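Local atomic coordinates of prolyl-ACP dehydrogenase (Oscillatoria sp., PDB entry 4IRN), a protein that oxidises a prolyl group carried on an acyl carrier protein, probably with FAD as the redox cofactor, in the biosynthesis of the cyanotoxin anatoxin-a. Residues L136-E141 with G268-N273; W88-R93 with A130-L135; G376-G379 with N383-L386. All blocks are in the same frame, centred on the assembly; numbering follows the deposited sequence.

Contact 1 (L136-E141 with G268-N273); sequences LTFGTE and GLAIFN
The phenyl ring of F138 is held between two aliphatic groups: I271 CG1 lies over the centre of one face, and T137 CG2, from the preceding residue of the same helix, lies over the opposite face but displaced toward the rim. The meeting with I271 is a CH-pi contact, its CG1 standing 3.6 Å from the F138 ring centroid and 12° off the ring normal. A270 O approaches F138 CZ obliquely, at 3.6 Å, and the methyl A270 CB is more distant, 4.4 Å from F138 CE1. F138 and I271 run antiparallel alongside one another. I271 is extended (chi2 -178°), which carries its CD1 back toward the root of the phenylalanine, 4.0 Å from F138 CB, while the other branch, I271 CG2, lies 4.0 Å from F138 CD2. No hydrogen bond crosses between the segments, and the join is mainly apolar, with the carbonyl A270 O beside the ring. H274, one helical turn past A270, adds an edge-to-face ring contact to F138. F138 closes helix 118-138: G139 leaves the helical conformation, and T140 is the N-cap of helix 141-153, its hydroxyl capping a backbone N of the first turn, while its own N bonds to the side chain of Q143. On the other side, helix 268-282 is tied into the beta region, with G268 bonded through its backbone to L218 and F272 edge-to-face with F206 of strand 202-208. In this acyl-CoA dehydrogenase fold the contact packs the end of an N-terminal-domain helix against the first turns of a C-terminal-domain helix, beside strands of the middle domain.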
# COMPACT_ATOMS: atom_id res chain seq x y z
N LEU A 136 21.21 -18.93 -29.87
CA LEU A 136 21.38 -18.03 -31.01
C LEU A 136 22.58 -17.08 -30.80
O LEU A 136 23.34 -16.84 -31.75
CB LEU A 136 20.06 -17.24 -31.26
CG LEU A 136 20.08 -16.12 -32.32
CD1 LEU A 136 20.30 -16.69 -33.71
CD2 LEU A 136 18.81 -15.33 -32.29
N THR A 137 22.75 -16.60 -29.56
CA THR A 137 23.80 -15.66 -29.16
C THR A 137 25.17 -16.31 -28.93
O THR A 137 26.16 -15.81 -29.46
CB THR A 137 23.32 -14.81 -27.98
OG1 THR A 137 22.08 -14.21 -28.34
CG2 THR A 137 24.33 -13.73 -27.56
N PHE A 138 25.23 -17.39 -28.14
CA PHE A 138 26.49 -18.03 -27.78
C PHE A 138 26.89 -19.28 -28.58
O PHE A 138 28.05 -19.72 -28.50
CB PHE A 138 26.55 -18.29 -26.26
CG PHE A 138 26.36 -17.05 -25.41
CD1 PHE A 138 27.45 -16.28 -25.04
CD2 PHE A 138 25.10 -16.67 -24.97
CE1 PHE A 138 27.28 -15.14 -24.26
CE2 PHE A 138 24.93 -15.53 -24.20
CZ PHE A 138 26.02 -14.77 -23.84
N GLY A 139 25.96 -19.85 -29.32
CA GLY A 139 26.21 -21.06 -30.10
C GLY A 139 27.06 -20.84 -31.33
O GLY A 139 27.03 -19.77 -31.94
N THR A 140 27.82 -21.88 -31.70
CA THR A 140 28.65 -21.86 -32.91
C THR A 140 27.75 -22.08 -34.11
O THR A 140 26.59 -22.48 -33.94
CB THR A 140 29.78 -22.91 -32.83
OG1 THR A 140 29.23 -24.23 -32.86
CG2 THR A 140 30.67 -22.73 -31.61
N GLU A 141 28.26 -21.81 -35.33
CA GLU A 141 27.48 -21.98 -36.55
C GLU A 141 26.91 -23.39 -36.69
O GLU A 141 25.73 -23.52 -37.00
CB GLU A 141 28.26 -21.54 -37.80
CG GLU A 141 28.64 -20.05 -37.81
CD GLU A 141 27.51 -19.05 -37.61
OE1 GLU A 141 26.45 -19.19 -38.27
OE2 GLU A 141 27.68 -18.12 -36.79
N GLY A 268 29.49 -19.65 -18.70
CA GLY A 268 28.19 -19.96 -18.10
C GLY A 268 27.45 -18.83 -17.42
O GLY A 268 26.24 -18.73 -17.55
N LEU A 269 28.14 -17.96 -16.71
CA LEU A 269 27.56 -16.79 -16.06
C LEU A 269 27.03 -15.78 -17.10
O LEU A 269 25.87 -15.33 -16.99
CB LEU A 269 28.58 -16.13 -15.09
CG LEU A 269 28.16 -14.79 -14.47
CD1 LEU A 269 27.07 -14.98 -13.44
CD2 LEU A 269 29.35 -14.08 -13.86
N ALA A 270 27.89 -15.41 -18.10
CA ALA A 270 27.53 -14.50 -19.18
C ALA A 270 26.30 -15.03 -19.93
O ALA A 270 25.43 -14.24 -20.31
CB ALA A 270 28.71 -14.33 -20.13
N ILE A 271 26.23 -16.35 -20.11
CA ILE A 271 25.12 -17.01 -20.78
C ILE A 271 23.85 -16.91 -19.93
O ILE A 271 22.80 -16.56 -20.46
CB ILE A 271 25.49 -18.48 -21.21
CG1 ILE A 271 26.74 -18.49 -22.13
CG2 ILE A 271 24.32 -19.17 -21.92
CD1 ILE A 271 27.17 -19.85 -22.66
N PHE A 272 23.96 -17.17 -18.62
CA PHE A 272 22.83 -17.12 -17.69
C PHE A 272 22.25 -15.71 -17.57
O PHE A 272 21.02 -15.52 -17.59
CB PHE A 272 23.23 -17.67 -16.31
CG PHE A 272 22.09 -17.77 -15.33
CD1 PHE A 272 21.24 -18.87 -15.33
CD2 PHE A 272 21.86 -16.76 -14.40
CE1 PHE A 272 20.18 -18.95 -14.43
CE2 PHE A 272 20.80 -16.84 -13.49
CZ PHE A 272 19.97 -17.94 -13.51
N ASN A 273 23.15 -14.72 -17.41
CA ASN A 273 22.81 -13.31 -17.28
C ASN A 273 22.22 -12.77 -18.59
O ASN A 273 21.34 -11.91 -18.53
CB ASN A 273 24.02 -12.49 -16.82
CG ASN A 273 24.30 -12.54 -15.32
OD1 ASN A 273 23.42 -12.89 -14.50
ND2 ASN A 273 25.53 -12.21 -14.94

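Contact 2 (W88-R93 with A130-L135); sequences WPIPAR and ACEMPL
I90 and E132 meet through side chains that leave their backbones alike and then differ: in both the gamma carbon (CG1 in I90) lies anti to the carbonyl carbon, but I90 bends at chi2 (-59°) whereas E132 runs on extended (chi2 -177°). The isoleucine lies roughly perpendicular to the glutamate chain. The bend places I90 CD1 alongside the glutamate stem, 3.8 Å from E132 CB, and the extension sets the carboxylate beside the isoleucine branch, with E132 OE1 3.4 Å from I90 CD1 and 3.6 Å from I90 CG1. A second, looser meeting lies beside it: M133, bent at chi2 (-49°), brings its sulfur up to the proline ring, M133 SD to P89 CB being 4.1 Å. No hydrogen bond links the segments. The helix is irregular here, with a wider pi-type turn at 130-132 and a kink at P134, whose nitrogen has no hydrogen to give to the preceding turn; the following bond, L135 N to C131 O, is weak. The contact joins residues 88-93, part of the loop between helices 74-83 and 101-114, to helix 118-138 within the N-terminal helical domain. Other helices close round it, I90 packing on C152 and E132 on L151 of helix 141-153, while M133 touches W278 of helix 268-282. E132 OE2 has a weak hydrogen bond to H127 NE2, one turn earlier in the helix. A buried carboxylate with one oxygen against aliphatic carbon would probably pay for being ionised, and the weak bond with H127 may offset part of that cost, more so if the imidazole is the doubly protonated cation.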
# COMPACT_ATOMS: atom_id res chain seq x y z
N TRP A 88 9.47 -16.49 -33.98
CA TRP A 88 9.34 -15.02 -33.97
C TRP A 88 10.65 -14.23 -33.78
O TRP A 88 10.94 -13.39 -34.63
CB TRP A 88 8.23 -14.52 -33.02
CG TRP A 88 6.82 -14.73 -33.49
CD1 TRP A 88 6.41 -15.07 -34.75
CD2 TRP A 88 5.62 -14.54 -32.72
NE1 TRP A 88 5.04 -15.15 -34.80
CE2 TRP A 88 4.53 -14.82 -33.57
CE3 TRP A 88 5.37 -14.18 -31.39
CZ2 TRP A 88 3.20 -14.75 -33.12
CZ3 TRP A 88 4.06 -14.11 -30.95
CH2 TRP A 88 2.99 -14.39 -31.81
N PRO A 89 11.50 -14.49 -32.75
CA PRO A 89 12.76 -13.73 -32.65
C PRO A 89 13.95 -14.40 -33.36
O PRO A 89 15.06 -13.89 -33.31
CB PRO A 89 12.98 -13.65 -31.13
CG PRO A 89 12.28 -14.83 -30.57
CD PRO A 89 11.37 -15.42 -31.61
N ILE A 90 13.72 -15.56 -33.99
CA ILE A 90 14.74 -16.38 -34.67
C ILE A 90 14.91 -15.96 -36.14
O ILE A 90 13.90 -15.81 -36.84
CB ILE A 90 14.41 -17.91 -34.55
CG1 ILE A 90 13.91 -18.32 -33.13
CG2 ILE A 90 15.56 -18.81 -35.04
CD1 ILE A 90 14.85 -18.04 -31.91
N PRO A 91 16.17 -15.79 -36.63
CA PRO A 91 16.35 -15.44 -38.05
C PRO A 91 15.87 -16.55 -38.98
O PRO A 91 15.92 -17.72 -38.62
CB PRO A 91 17.86 -15.17 -38.19
CG PRO A 91 18.48 -15.59 -36.93
CD PRO A 91 17.46 -15.92 -35.92
N ALA A 92 15.34 -16.15 -40.14
CA ALA A 92 14.79 -17.03 -41.17
C ALA A 92 15.76 -18.12 -41.66
O ALA A 92 15.31 -19.16 -42.11
CB ALA A 92 14.26 -16.20 -42.33
N ARG A 93 17.09 -17.89 -41.51
CA ARG A 93 18.20 -18.79 -41.85
C ARG A 93 18.07 -20.13 -41.11
O ARG A 93 18.45 -21.18 -41.66
CB ARG A 93 19.54 -18.12 -41.45
CG ARG A 93 20.79 -18.89 -41.86
CD ARG A 93 22.04 -18.35 -41.22
NE ARG A 93 23.22 -19.12 -41.63
CZ ARG A 93 23.99 -18.81 -42.67
NH1 ARG A 93 23.70 -17.76 -43.43
NH2 ARG A 93 25.05 -19.56 -42.96
N ALA A 130 14.64 -18.59 -22.71
CA ALA A 130 15.67 -19.22 -21.88
C ALA A 130 16.48 -20.32 -22.58
O ALA A 130 17.48 -20.77 -22.02
CB ALA A 130 15.06 -19.73 -20.58
N CYS A 131 16.05 -20.75 -23.78
CA CYS A 131 16.72 -21.82 -24.50
C CYS A 131 17.17 -21.43 -25.91
O CYS A 131 18.36 -21.54 -26.20
CB CYS A 131 15.87 -23.08 -24.51
SG CYS A 131 15.31 -23.60 -22.87
N GLU A 132 16.23 -21.01 -26.78
CA GLU A 132 16.54 -20.62 -28.16
C GLU A 132 17.45 -19.39 -28.23
O GLU A 132 18.40 -19.40 -29.02
CB GLU A 132 15.26 -20.37 -28.99
CG GLU A 132 14.42 -21.60 -29.31
CD GLU A 132 13.21 -21.34 -30.19
OE1 GLU A 132 12.74 -20.19 -30.24
OE2 GLU A 132 12.71 -22.30 -30.81
N MET A 133 17.15 -18.34 -27.43
CA MET A 133 17.93 -17.10 -27.40
C MET A 133 19.41 -17.26 -26.98
O MET A 133 20.27 -16.82 -27.76
CB MET A 133 17.24 -16.00 -26.59
CG MET A 133 16.05 -15.37 -27.30
SD MET A 133 16.29 -14.85 -29.02
CE MET A 133 17.65 -13.70 -28.87
N PRO A 134 19.77 -17.90 -25.83
CA PRO A 134 21.20 -18.10 -25.51
C PRO A 134 21.94 -18.93 -26.57
O PRO A 134 23.13 -18.67 -26.82
CB PRO A 134 21.18 -18.80 -24.16
CG PRO A 134 19.84 -19.42 -24.07
CD PRO A 134 18.92 -18.50 -24.78
N LEU A 135 21.25 -19.91 -27.21
CA LEU A 135 21.79 -20.75 -28.29
C LEU A 135 22.10 -19.89 -29.54
O LEU A 135 23.14 -20.07 -30.16
CB LEU A 135 20.81 -21.90 -28.63
CG LEU A 135 21.08 -22.81 -29.85
CD1 LEU A 135 22.43 -23.51 -29.75
CD2 LEU A 135 20.00 -23.85 -29.99

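Contact 3 (G376-G379 with N383-L386); sequences GAYG and NTEL. With FAD (flavin-adenine dinucleotide), chain J.
T384 meets Y378 twice over. Its hydroxyl donates a hydrogen bond to the main chain, T384 OG1 to Y378 O at 2.8 Å, with a C=O...donor angle of 149° and the donor tilted 30° from the carbonyl plane. Its methyl lies over the tyrosine ring in a CH-pi contact, T384 CG2 being 4.0 Å from the Y378 ring centroid, and OG1 stands above the same face nearer the rim. Next along the turn, a water donates to G379 O at 2.7 Å and accepts a weak bond from L386 N. Behind these, the bond from G379 N to G376 O (3.1 Å) folds the turn that follows helix 350-375. G376 takes a positive phi as the chain leaves that helix, and A377 N then donates to FAD O1P, 3.0 Å away. Y301 lies with its ring nearly parallel to that of Y378, and Y193 of the second subunit packs on A377 and Y378. A neutral main-chain N-H therefore serves a phosphate oxygen, while the two carbonyls that follow A377 are engaged by T384 and water, a chemistry consistent with a turn held in shape at the cofactor site.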
# COMPACT_ATOMS: atom_id res chain seq x y z
N GLY A 376 -17.46 -10.23 -7.00
CA GLY A 376 -17.99 -10.69 -5.71
C GLY A 376 -17.77 -12.17 -5.53
O GLY A 376 -16.74 -12.71 -5.97
N ALA A 377 -18.74 -12.87 -4.89
CA ALA A 377 -18.67 -14.32 -4.66
C ALA A 377 -18.60 -15.08 -5.97
O ALA A 377 -17.98 -16.14 -6.04
CB ALA A 377 -19.87 -14.79 -3.87
N TYR A 378 -19.22 -14.51 -7.03
CA TYR A 378 -19.25 -15.02 -8.39
C TYR A 378 -17.83 -15.22 -8.95
O TYR A 378 -17.57 -16.23 -9.60
CB TYR A 378 -20.11 -14.08 -9.27
CG TYR A 378 -20.16 -14.42 -10.74
CD1 TYR A 378 -20.67 -15.64 -11.19
CD2 TYR A 378 -19.74 -13.50 -11.70
CE1 TYR A 378 -20.71 -15.95 -12.55
CE2 TYR A 378 -19.78 -13.81 -13.06
CZ TYR A 378 -20.26 -15.03 -13.48
OH TYR A 378 -20.32 -15.33 -14.82
N GLY A 379 -16.91 -14.30 -8.61
CA GLY A 379 -15.51 -14.37 -9.02
C GLY A 379 -14.67 -15.41 -8.31
O GLY A 379 -13.53 -15.65 -8.71
N ASN A 383 -16.10 -22.25 -12.28
CA ASN A 383 -16.67 -22.05 -13.61
C ASN A 383 -16.58 -20.61 -14.17
O ASN A 383 -16.77 -20.42 -15.37
CB ASN A 383 -18.09 -22.60 -13.69
CG ASN A 383 -18.20 -24.11 -13.66
OD1 ASN A 383 -17.21 -24.85 -13.72
ND2 ASN A 383 -19.43 -24.60 -13.60
N THR A 384 -16.28 -19.61 -13.32
CA THR A 384 -16.12 -18.20 -13.70
C THR A 384 -14.73 -17.95 -14.36
O THR A 384 -14.60 -17.06 -15.19
CB THR A 384 -16.44 -17.29 -12.49
OG1 THR A 384 -17.73 -17.63 -11.99
CG2 THR A 384 -16.44 -15.81 -12.83
N GLU A 385 -13.73 -18.78 -13.99
CA GLU A 385 -12.35 -18.84 -14.49
C GLU A 385 -11.41 -17.71 -14.06
O GLU A 385 -10.22 -17.76 -14.40
CB GLU A 385 -12.28 -19.07 -16.02
CG GLU A 385 -13.02 -20.31 -16.52
CD GLU A 385 -13.50 -20.21 -17.95
OE1 GLU A 385 -14.32 -19.31 -18.24
OE2 GLU A 385 -13.13 -21.09 -18.76
N LEU A 386 -11.91 -16.72 -13.29
CA LEU A 386 -11.09 -15.60 -12.80
C LEU A 386 -10.13 -16.07 -11.72
O LEU A 386 -9.05 -15.50 -11.56
CB LEU A 386 -11.97 -14.44 -12.28
CG LEU A 386 -12.82 -13.71 -13.31
CD1 LEU A 386 -13.82 -12.84 -12.64
CD2 LEU A 386 -11.97 -12.88 -14.26
PA FAD J . -22.66 -8.12 -5.33
O1A FAD J . -23.85 -7.51 -4.69
O2A FAD J . -22.84 -8.86 -6.67
O5B FAD J . -21.48 -7.05 -5.47
C5B FAD J . -20.82 -6.81 -6.73
C4B FAD J . -19.64 -5.96 -6.36
O4B FAD J . -20.05 -4.59 -6.24
C3B FAD J . -18.99 -6.37 -5.04
O3B FAD J . -17.64 -6.74 -5.26
C2B FAD J . -19.14 -5.17 -4.10
O2B FAD J . -17.86 -4.81 -3.63
C1B FAD J . -19.65 -4.04 -5.00
N9A FAD J . -20.78 -3.30 -4.44
C8A FAD J . -22.10 -3.67 -4.44
N7A FAD J . -22.90 -2.84 -3.81
C5A FAD J . -22.04 -1.84 -3.36
C6A FAD J . -22.26 -0.66 -2.61
N6A FAD J . -23.45 -0.30 -2.11
N1A FAD J . -21.19 0.12 -2.35
C2A FAD J . -20.00 -0.26 -2.80
N3A FAD J . -19.67 -1.35 -3.50
C4A FAD J . -20.74 -2.11 -3.75
N1 FAD J . -25.19 -16.11 1.63
C2 FAD J . -26.22 -16.65 2.39
O2 FAD J . -27.30 -16.08 2.53
N3 FAD J . -26.05 -17.87 3.02
C4 FAD J . -24.91 -18.63 2.97
O4 FAD J . -24.86 -19.70 3.58
C4X FAD J . -23.82 -18.06 2.16
N5 FAD J . -22.71 -18.75 2.04
C5X FAD J . -21.70 -18.23 1.23
C6 FAD J . -20.51 -18.94 1.11
C7 FAD J . -19.46 -18.48 0.33
C7M FAD J . -18.17 -19.26 0.27
C8 FAD J . -19.60 -17.26 -0.37
C8M FAD J . -18.50 -16.71 -1.24
C9 FAD J . -20.79 -16.54 -0.25
C9A FAD J . -21.85 -17.00 0.54
N10 FAD J . -23.07 -16.29 0.69
C10 FAD J . -24.06 -16.79 1.50
C1' FAD J . -23.28 -15.06 -0.10
C2' FAD J . -22.29 -13.98 0.32
O2' FAD J . -22.72 -13.34 1.52
C3' FAD J . -22.06 -12.99 -0.82
O3' FAD J . -20.73 -13.09 -1.33
C4' FAD J . -22.39 -11.53 -0.48
O4' FAD J . -23.79 -11.51 -0.22
C5' FAD J . -22.05 -10.60 -1.63
O5' FAD J . -22.56 -11.30 -2.79
P FAD J . -22.33 -10.74 -4.22
O1P FAD J . -20.94 -10.88 -4.70
O2P FAD J . -23.56 -11.36 -4.86
O3P FAD J . -22.47 -9.15 -4.17
O HOH W 1 -13.33 -17.23 -10.89

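Contacts 1 and 2 are neighbours, 12 Å apart between centres, and share helix 118-138. They touch directly: L136 CD1 is 3.7 Å from P91 CD, and I271 CG2 is 3.9 Å from P134 CB. Contact 3 lies on the opposite side of the chain's centre, its nearest atoms about 29 Å from contact 1 and about 22 Å from contact 2. Contacts 1 and 2 lie near H160 of their own chain, an FAD-binding residue, whose side chain is about 7 Å from that of I271 and about 10 Å from that of M133. The FAD at contact 3 instead lies between two subunits, bonded to A377 of this chain and to the equivalent H160 O, among others, of the second subunit.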